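Local coordinates for protein transcriptional regulator, AraC family (Pseudomonas putida, PDB 3GRA) that probably binds specific DNA sequences as an AraC-family transcription factor, the piece here being its DJ-1/PfpI-like domain, at residues Y87-A99 and G110-D122. Sequence-based numbering, arbitrary orientation.
Sequences YPELDRLLNDCAA and GAWFLGRAGVLDD. With MG (magnesium ion), chain E; EDO (1,2-ethanediol), chain D.
Arg116 and Asp91 meet at about a right angle, with the carboxylate and guanidinium planes 74° apart. NE of Arg116 donates to OD1 of Asp91 at 2.8 Å, on the syn side and slightly out of the carboxylate plane. This is a salt bridge. The arginine chain bends at chi3 (64°), which turns the guanidinium edge toward the type I turn Tyr87-Leu90. There NH2 makes a weak bond to Tyr87 O at 2.9 Å, and NH1 bonds to Lys86 O. The other carboxylate oxygen, Asp91 OD2, binds a magnesium ion at 2.1 Å; five waters complete the six ligands. Asp91 thus sits between two positive groups, which would probably favour its ionised form. An alanine in place of Arg116 would probably leave Asp91 OD1 without its charged mate and the carboxylate freer to turn beside the metal.

Both helices pack on the same face of the parallel part of the sheet in this DJ-1/PfpI-type alpha/beta domain, where Leu94, Phe113 and Leu114 touch Val77 of strand 74-78. Their axes cross at -81° and come within 8.5 Å. At the crossing, Ala117 CB packs 3.9 Å from Leu94 CB, and small Ala117 lets the backbones come close. Next to the turn Tyr87-Leu90, Leu90 CD1 approaches Phe113 CD1 obliquely at 3.6 Å. Phe113 CE1 also lies at the edge of the Tyr87 ring, near its plane. The phenol OH of Tyr87 reaches Glu14 N. Gly118, with positive phi, ends helix 110-117 in a Schellman motif. Asn95 swings CG away from its own N, which carries ND2 to Ala117 O; this 3.1 Å bond is weak. Beyond the turn, Val119 CG1 rests against Ala98 CB at 3.8 Å, and both side chains touch Leu104 of strand 103-107.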
ATOM      1  N   TYR A  87      15.493   7.744  13.665  1.00 34.17           N
ATOM      2  CA  TYR A  87      14.830   6.842  14.587  1.00 33.45           C
ATOM      3  C   TYR A  87      15.835   6.046  15.413  1.00 32.26           C
ATOM      4  O   TYR A  87      15.770   4.815  15.460  1.00 33.02           O
ATOM      5  CB  TYR A  87      13.936   5.883  13.796  1.00 32.56           C
ATOM      6  CG  TYR A  87      13.001   6.576  12.827  1.00 31.72           C
ATOM      7  CD1 TYR A  87      11.978   7.405  13.285  1.00 32.38           C
ATOM      8  CD2 TYR A  87      13.126   6.385  11.454  1.00 29.34           C
ATOM      9  CE1 TYR A  87      11.097   8.025  12.399  1.00 33.33           C
ATOM     10  CE2 TYR A  87      12.256   6.993  10.561  1.00 31.19           C
ATOM     11  CZ  TYR A  87      11.240   7.813  11.038  1.00 33.11           C
ATOM     12  OH  TYR A  87      10.358   8.404  10.150  1.00 35.86           O
ATOM     13  N   PRO A  88      16.770   6.741  16.085  1.00 32.35           N
ATOM     14  CA  PRO A  88      17.792   6.090  16.914  1.00 30.70           C
ATOM     15  C   PRO A  88      17.243   5.091  17.925  1.00 30.72           C
ATOM     16  O   PRO A  88      17.938   4.153  18.314  1.00 31.80           O
ATOM     17  CB  PRO A  88      18.488   7.268  17.597  1.00 30.46           C
ATOM     18  CG  PRO A  88      17.423   8.322  17.625  1.00 31.16           C
ATOM     19  CD  PRO A  88      16.827   8.205  16.250  1.00 31.09           C
ATOM     20  N   GLU A  89      16.004   5.296  18.357  1.00 29.10           N
ATOM     21  CA  GLU A  89      15.387   4.402  19.326  1.00 30.34           C
ATOM     22  C   GLU A  89      15.286   2.970  18.825  1.00 28.62           C
ATOM     23  O   GLU A  89      15.285   2.011  19.617  1.00 26.99           O
ATOM     24  CB  GLU A  89      13.981   4.901  19.664  1.00 32.37           C
ATOM     25  CG  GLU A  89      13.105   5.021  18.426  1.00 34.61           C
ATOM     26  CD  GLU A  89      11.813   5.734  18.688  1.00 34.23           C
ATOM     27  OE1 GLU A  89      11.063   5.290  19.583  1.00 35.44           O
ATOM     28  OE2 GLU A  89      11.543   6.734  17.998  1.00 34.02           O
ATOM     29  N   LEU A  90      15.198   2.821  17.508  1.00 28.69           N
ATOM     30  CA  LEU A  90      15.041   1.485  16.908  1.00 29.72           C
ATOM     31  C   LEU A  90      16.190   0.551  17.231  1.00 29.57           C
ATOM     32  O   LEU A  90      16.023  -0.648  17.243  1.00 29.50           O
ATOM     33  CB  LEU A  90      14.886   1.608  15.396  1.00 29.22           C
ATOM     34  CG  LEU A  90      13.637   2.317  14.911  1.00 30.61           C
ATOM     35  CD1 LEU A  90      13.658   2.424  13.391  1.00 29.19           C
ATOM     36  CD2 LEU A  90      12.405   1.555  15.379  1.00 32.86           C
ATOM     37  N   ASP A  91      17.355   1.115  17.535  1.00 31.56           N
ATOM     38  CA  ASP A  91      18.519   0.279  17.848  1.00 35.10           C
ATOM     39  C   ASP A  91      18.360  -0.657  19.043  1.00 36.52           C
ATOM     40  O   ASP A  91      18.545  -1.849  18.868  1.00 37.46           O
ATOM     41  CB  ASP A  91      19.775   1.112  18.001  1.00 35.62           C
ATOM     42  CG  ASP A  91      20.249   1.678  16.675  1.00 37.57           C
ATOM     43  OD1 ASP A  91      19.651   1.321  15.653  1.00 37.43           O
ATOM     44  OD2 ASP A  91      21.215   2.476  16.653  1.00 40.59           O
ATOM     45  N   ARG A  92      18.041  -0.144  20.233  1.00 39.06           N
ATOM     46  CA  ARG A  92      17.887  -1.019  21.383  1.00 40.36           C
ATOM     47  C   ARG A  92      16.549  -1.741  21.311  1.00 39.36           C
ATOM     48  O   ARG A  92      16.416  -2.872  21.797  1.00 38.17           O
ATOM     49  CB  ARG A  92      18.017  -0.255  22.695  1.00 43.89           C
ATOM     50  CG  ARG A  92      17.666   1.212  22.575  1.00 48.41           C
ATOM     51  CD  ARG A  92      17.980   1.952  23.858  1.00 52.60           C
ATOM     52  NE  ARG A  92      17.288   3.235  23.886  1.00 54.37           N
ATOM     53  CZ  ARG A  92      16.012   3.388  24.220  1.00 56.03           C
ATOM     54  NH1 ARG A  92      15.275   2.339  24.568  1.00 56.52           N
ATOM     55  NH2 ARG A  92      15.468   4.594  24.190  1.00 58.52           N
ATOM     56  N   LEU A  93      15.560  -1.122  20.671  1.00 37.53           N
ATOM     57  CA  LEU A  93      14.251  -1.752  20.533  1.00 36.79           C
ATOM     58  C   LEU A  93      14.364  -3.058  19.738  1.00 36.76           C
ATOM     59  O   LEU A  93      13.793  -4.092  20.110  1.00 35.84           O
ATOM     60  CB  LEU A  93      13.279  -0.815  19.812  1.00 36.57           C
ATOM     61  CG  LEU A  93      11.872  -1.350  19.539  1.00 35.62           C
ATOM     62  CD1 LEU A  93      11.099  -1.450  20.840  1.00 37.18           C
ATOM     63  CD2 LEU A  93      11.161  -0.414  18.576  1.00 37.54           C
ATOM     64  N   LEU A  94      15.102  -3.008  18.636  1.00 35.63           N
ATOM     65  CA  LEU A  94      15.263  -4.179  17.794  1.00 36.10           C
ATOM     66  C   LEU A  94      16.223  -5.176  18.434  1.00 37.19           C
ATOM     67  O   LEU A  94      16.057  -6.389  18.294  1.00 34.50           O
ATOM     68  CB  LEU A  94      15.747  -3.747  16.405  1.00 35.58           C
ATOM     69  CG  LEU A  94      14.706  -2.913  15.638  1.00 33.81           C
ATOM     70  CD1 LEU A  94      15.387  -2.022  14.607  1.00 31.74           C
ATOM     71  CD2 LEU A  94      13.709  -3.832  14.972  1.00 32.85           C
ATOM     72  N   ASN A  95      17.213  -4.657  19.151  1.00 39.24           N
ATOM     73  CA  ASN A  95      18.188  -5.493  19.832  1.00 41.23           C
ATOM     74  C   ASN A  95      17.441  -6.344  20.882  1.00 41.91           C
ATOM     75  O   ASN A  95      17.641  -7.562  20.972  1.00 40.69           O
ATOM     76  CB  ASN A  95      19.233  -4.596  20.500  1.00 43.56           C
ATOM     77  CG  ASN A  95      20.584  -5.263  20.616  1.00 47.27           C
ATOM     78  OD1 ASN A  95      20.778  -6.168  21.429  1.00 47.08           O
ATOM     79  ND2 ASN A  95      21.532  -4.823  19.791  1.00 45.32           N
ATOM     80  N   ASP A  96      16.573  -5.694  21.660  1.00 41.34           N
ATOM     81  CA  ASP A  96      15.789  -6.383  22.681  1.00 41.33           C
ATOM     82  C   ASP A  96      14.803  -7.352  22.049  1.00 40.89           C
ATOM     83  O   ASP A  96      14.527  -8.416  22.602  1.00 42.70           O
ATOM     84  CB  ASP A  96      15.023  -5.387  23.554  1.00 41.78           C
ATOM     85  CG  ASP A  96      15.942  -4.476  24.351  1.00 43.18           C
ATOM     86  OD1 ASP A  96      16.980  -4.953  24.863  1.00 42.07           O
ATOM     87  OD2 ASP A  96      15.614  -3.278  24.479  1.00 44.61           O
ATOM     88  N   CYS A  97      14.258  -6.986  20.896  1.00 37.74           N
ATOM     89  CA  CYS A  97      13.330  -7.878  20.223  1.00 35.10           C
ATOM     90  C   CYS A  97      14.125  -9.100  19.758  1.00 33.78           C
ATOM     91  O   CYS A  97      13.616 -10.220  19.749  1.00 33.21           O
ATOM     92  CB  CYS A  97      12.662  -7.174  19.034  1.00 34.95           C
ATOM     93  SG  CYS A  97      11.336  -6.022  19.498  1.00 35.51           S
ATOM     94  N   ALA A  98      15.384  -8.873  19.387  1.00 33.46           N
ATOM     95  CA  ALA A  98      16.263  -9.951  18.941  1.00 35.01           C
ATOM     96  C   ALA A  98      16.645 -10.814  20.146  1.00 35.74           C
ATOM     97  O   ALA A  98      16.786 -12.027  20.026  1.00 35.88           O
ATOM     98  CB  ALA A  98      17.522  -9.378  18.282  1.00 31.44           C
ATOM     99  N   ALA A  99      16.811 -10.187  21.307  1.00 37.13           N
ATOM    100  CA  ALA A  99      17.174 -10.933  22.505  1.00 40.14           C
ATOM    101  C   ALA A  99      16.007 -11.793  22.949  1.00 41.68           C
ATOM    102  O   ALA A  99      16.205 -12.933  23.333  1.00 41.36           O
ATOM    103  CB  ALA A  99      17.577  -9.983  23.620  1.00 40.34           C
ATOM    104  N   GLY A 110      14.260  -1.071   5.196  1.00 19.97           N
ATOM    105  CA  GLY A 110      14.181  -1.354   6.622  1.00 16.93           C
ATOM    106  C   GLY A 110      15.387  -2.140   7.122  1.00 18.88           C
ATOM    107  O   GLY A 110      15.744  -2.076   8.293  1.00 21.09           O
ATOM    108  N   ALA A 111      16.023  -2.893   6.234  1.00 18.45           N
ATOM    109  CA  ALA A 111      17.177  -3.668   6.623  1.00 19.14           C
ATOM    110  C   ALA A 111      18.288  -2.734   7.065  1.00 20.08           C
ATOM    111  O   ALA A 111      19.151  -3.111   7.861  1.00 22.61           O
ATOM    112  CB  ALA A 111      17.643  -4.553   5.479  1.00 17.27           C
ATOM    113  N   TRP A 112      18.287  -1.510   6.559  1.00 22.22           N
ATOM    114  CA  TRP A 112      19.321  -0.561   6.995  1.00 25.63           C
ATOM    115  C   TRP A 112      19.228  -0.420   8.531  1.00 25.47           C
ATOM    116  O   TRP A 112      20.241  -0.440   9.230  1.00 28.44           O
ATOM    117  CB  TRP A 112      19.114   0.810   6.344  1.00 28.16           C
ATOM    118  CG  TRP A 112      20.217   1.786   6.664  1.00 34.10           C
ATOM    119  CD1 TRP A 112      21.441   1.873   6.061  1.00 34.42           C
ATOM    120  CD2 TRP A 112      20.200   2.794   7.683  1.00 34.61           C
ATOM    121  NE1 TRP A 112      22.186   2.875   6.645  1.00 36.75           N
ATOM    122  CE2 TRP A 112      21.447   3.456   7.641  1.00 35.10           C
ATOM    123  CE3 TRP A 112      19.251   3.201   8.630  1.00 33.74           C
ATOM    124  CZ2 TRP A 112      21.766   4.509   8.505  1.00 32.36           C
ATOM    125  CZ3 TRP A 112      19.571   4.246   9.489  1.00 34.37           C
ATOM    126  CH2 TRP A 112      20.819   4.888   9.419  1.00 32.84           C
ATOM    127  N   PHE A 113      18.003  -0.318   9.041  1.00 23.73           N
ATOM    128  CA  PHE A 113      17.742  -0.157  10.474  1.00 24.49           C
ATOM    129  C   PHE A 113      18.101  -1.397  11.272  1.00 24.64           C
ATOM    130  O   PHE A 113      18.642  -1.311  12.368  1.00 25.10           O
ATOM    131  CB  PHE A 113      16.273   0.213  10.674  1.00 23.24           C
ATOM    132  CG  PHE A 113      15.918   1.571  10.116  1.00 24.71           C
ATOM    133  CD1 PHE A 113      16.223   2.733  10.821  1.00 22.73           C
ATOM    134  CD2 PHE A 113      15.279   1.690   8.884  1.00 24.44           C
ATOM    135  CE1 PHE A 113      15.889   3.984  10.308  1.00 22.98           C
ATOM    136  CE2 PHE A 113      14.949   2.941   8.370  1.00 25.48           C
ATOM    137  CZ  PHE A 113      15.253   4.088   9.085  1.00 22.15           C
ATOM    138  N   LEU A 114      17.787  -2.565  10.728  1.00 26.66           N
ATOM    139  CA  LEU A 114      18.140  -3.815  11.390  1.00 26.99           C
ATOM    140  C   LEU A 114      19.667  -3.892  11.387  1.00 27.55           C
ATOM    141  O   LEU A 114      20.276  -4.434  12.303  1.00 28.95           O
ATOM    142  CB  LEU A 114      17.563  -4.999  10.618  1.00 26.91           C
ATOM    143  CG  LEU A 114      16.080  -5.330  10.829  1.00 28.24           C
ATOM    144  CD1 LEU A 114      15.235  -4.067  10.831  1.00 23.65           C
ATOM    145  CD2 LEU A 114      15.631  -6.299   9.732  1.00 25.77           C
ATOM    146  N   GLY A 115      20.277  -3.337  10.346  1.00 28.45           N
ATOM    147  CA  GLY A 115      21.726  -3.343  10.245  1.00 31.77           C
ATOM    148  C   GLY A 115      22.382  -2.507  11.333  1.00 32.65           C
ATOM    149  O   GLY A 115      23.274  -2.980  12.039  1.00 32.18           O
ATOM    150  N   ARG A 116      21.925  -1.264  11.470  1.00 32.84           N
ATOM    151  CA  ARG A 116      22.456  -0.348  12.471  1.00 33.45           C
ATOM    152  C   ARG A 116      22.230  -0.882  13.883  1.00 33.38           C
ATOM    153  O   ARG A 116      23.041  -0.653  14.784  1.00 33.63           O
ATOM    154  CB  ARG A 116      21.788   1.022  12.335  1.00 33.42           C
ATOM    155  CG  ARG A 116      22.380   2.106  13.234  1.00 31.65           C
ATOM    156  CD  ARG A 116      21.576   3.388  13.109  1.00 30.84           C
ATOM    157  NE  ARG A 116      20.216   3.188  13.598  1.00 28.40           N
ATOM    158  CZ  ARG A 116      19.214   4.042  13.434  1.00 25.61           C
ATOM    159  NH1 ARG A 116      19.397   5.179  12.784  1.00 27.07           N
ATOM    160  NH2 ARG A 116      18.020   3.748  13.929  1.00 26.23           N
ATOM    161  N   ALA A 117      21.120  -1.589  14.072  1.00 32.40           N
ATOM    162  CA  ALA A 117      20.792  -2.153  15.377  1.00 32.05           C
ATOM    163  C   ALA A 117      21.719  -3.318  15.746  1.00 31.84           C
ATOM    164  O   ALA A 117      21.792  -3.717  16.907  1.00 31.05           O
ATOM    165  CB  ALA A 117      19.337  -2.620  15.384  1.00 31.41           C
ATOM    166  N   GLY A 118      22.419  -3.857  14.753  1.00 32.86           N
ATOM    167  CA  GLY A 118      23.317  -4.972  14.994  1.00 33.88           C
ATOM    168  C   GLY A 118      22.599  -6.308  15.096  1.00 34.54           C
ATOM    169  O   GLY A 118      23.079  -7.223  15.767  1.00 37.93           O
ATOM    170  N   VAL A 119      21.456  -6.440  14.434  1.00 32.53           N
ATOM    171  CA  VAL A 119      20.704  -7.686  14.486  1.00 31.99           C
ATOM    172  C   VAL A 119      20.846  -8.499  13.194  1.00 32.51           C
ATOM    173  O   VAL A 119      20.211  -9.537  13.032  1.00 32.99           O
ATOM    174  CB  VAL A 119      19.195  -7.429  14.748  1.00 33.07           C
ATOM    175  CG1 VAL A 119      19.016  -6.681  16.054  1.00 31.52           C
ATOM    176  CG2 VAL A 119      18.585  -6.633  13.588  1.00 32.99           C
ATOM    177  N   LEU A 120      21.666  -8.016  12.269  1.00 33.20           N
ATOM    178  CA  LEU A 120      21.898  -8.720  11.011  1.00 35.06           C
ATOM    179  C   LEU A 120      23.351  -9.186  10.947  1.00 37.36           C
ATOM    180  O   LEU A 120      23.884  -9.466   9.871  1.00 38.14           O
ATOM    181  CB  LEU A 120      21.599  -7.811   9.811  1.00 33.06           C
ATOM    182  CG  LEU A 120      20.140  -7.470   9.498  1.00 31.62           C
ATOM    183  CD1 LEU A 120      20.089  -6.519   8.314  1.00 31.92           C
ATOM    184  CD2 LEU A 120      19.356  -8.740   9.196  1.00 32.63           C
ATOM    185  N   ASP A 121      23.986  -9.262  12.109  1.00 38.99           N
ATOM    186  CA  ASP A 121      25.366  -9.700  12.186  1.00 39.76           C
ATOM    187  C   ASP A 121      25.466 -11.154  11.802  1.00 39.46           C
ATOM    188  O   ASP A 121      24.956 -12.026  12.502  1.00 38.69           O
ATOM    189  CB  ASP A 121      25.914  -9.504  13.594  1.00 43.02           C
ATOM    190  CG  ASP A 121      26.350  -8.084  13.850  1.00 45.43           C
ATOM    191  OD1 ASP A 121      26.117  -7.221  12.978  1.00 45.07           O
ATOM    192  OD2 ASP A 121      26.930  -7.835  14.928  1.00 48.98           O
ATOM    193  N   ASP A 122      26.127 -11.397  10.676  1.00 39.61           N
ATOM    194  CA  ASP A 122      26.328 -12.734  10.145  1.00 39.32           C
ATOM    195  C   ASP A 122      25.023 -13.267   9.579  1.00 38.09           C
ATOM    196  O   ASP A 122      24.666 -14.441   9.749  1.00 39.54           O
ATOM    197  CB  ASP A 122      26.866 -13.656  11.238  1.00 40.52           C
ATOM    198  CG  ASP A 122      27.467 -14.926  10.680  1.00 41.96           C
ATOM    199  OD1 ASP A 122      28.278 -14.834   9.730  1.00 40.02           O
ATOM    200  OD2 ASP A 122      27.137 -16.014  11.193  1.00 43.94           O
TER
HETATM  201 MG    MG E   3      22.494   3.975  17.289  1.00 26.33          MG
HETATM  202  C1  EDO D   2      17.197   6.788  21.249  1.00 22.57           C
HETATM  203  O1  EDO D   2      17.415   5.724  22.193  1.00 23.92           O
HETATM  204  C2  EDO D   2      16.202   7.785  21.865  1.00 21.94           C
HETATM  205  O2  EDO D   2      15.832   7.316  23.171  1.00 23.20           O
HETATM  206  O   HOH W   1      21.021   5.098  18.215  1.00 34.64           O
HETATM  207  O   HOH W   2      23.556   5.357  18.936  1.00 44.24           O
HETATM  208  O   HOH W   3      22.212   5.413  15.914  1.00 34.82           O
HETATM  209  O   HOH W   4      24.245   3.530  16.333  1.00 44.94           O
HETATM  210  O   HOH W   5      22.774   2.676  19.024  1.00 21.95           O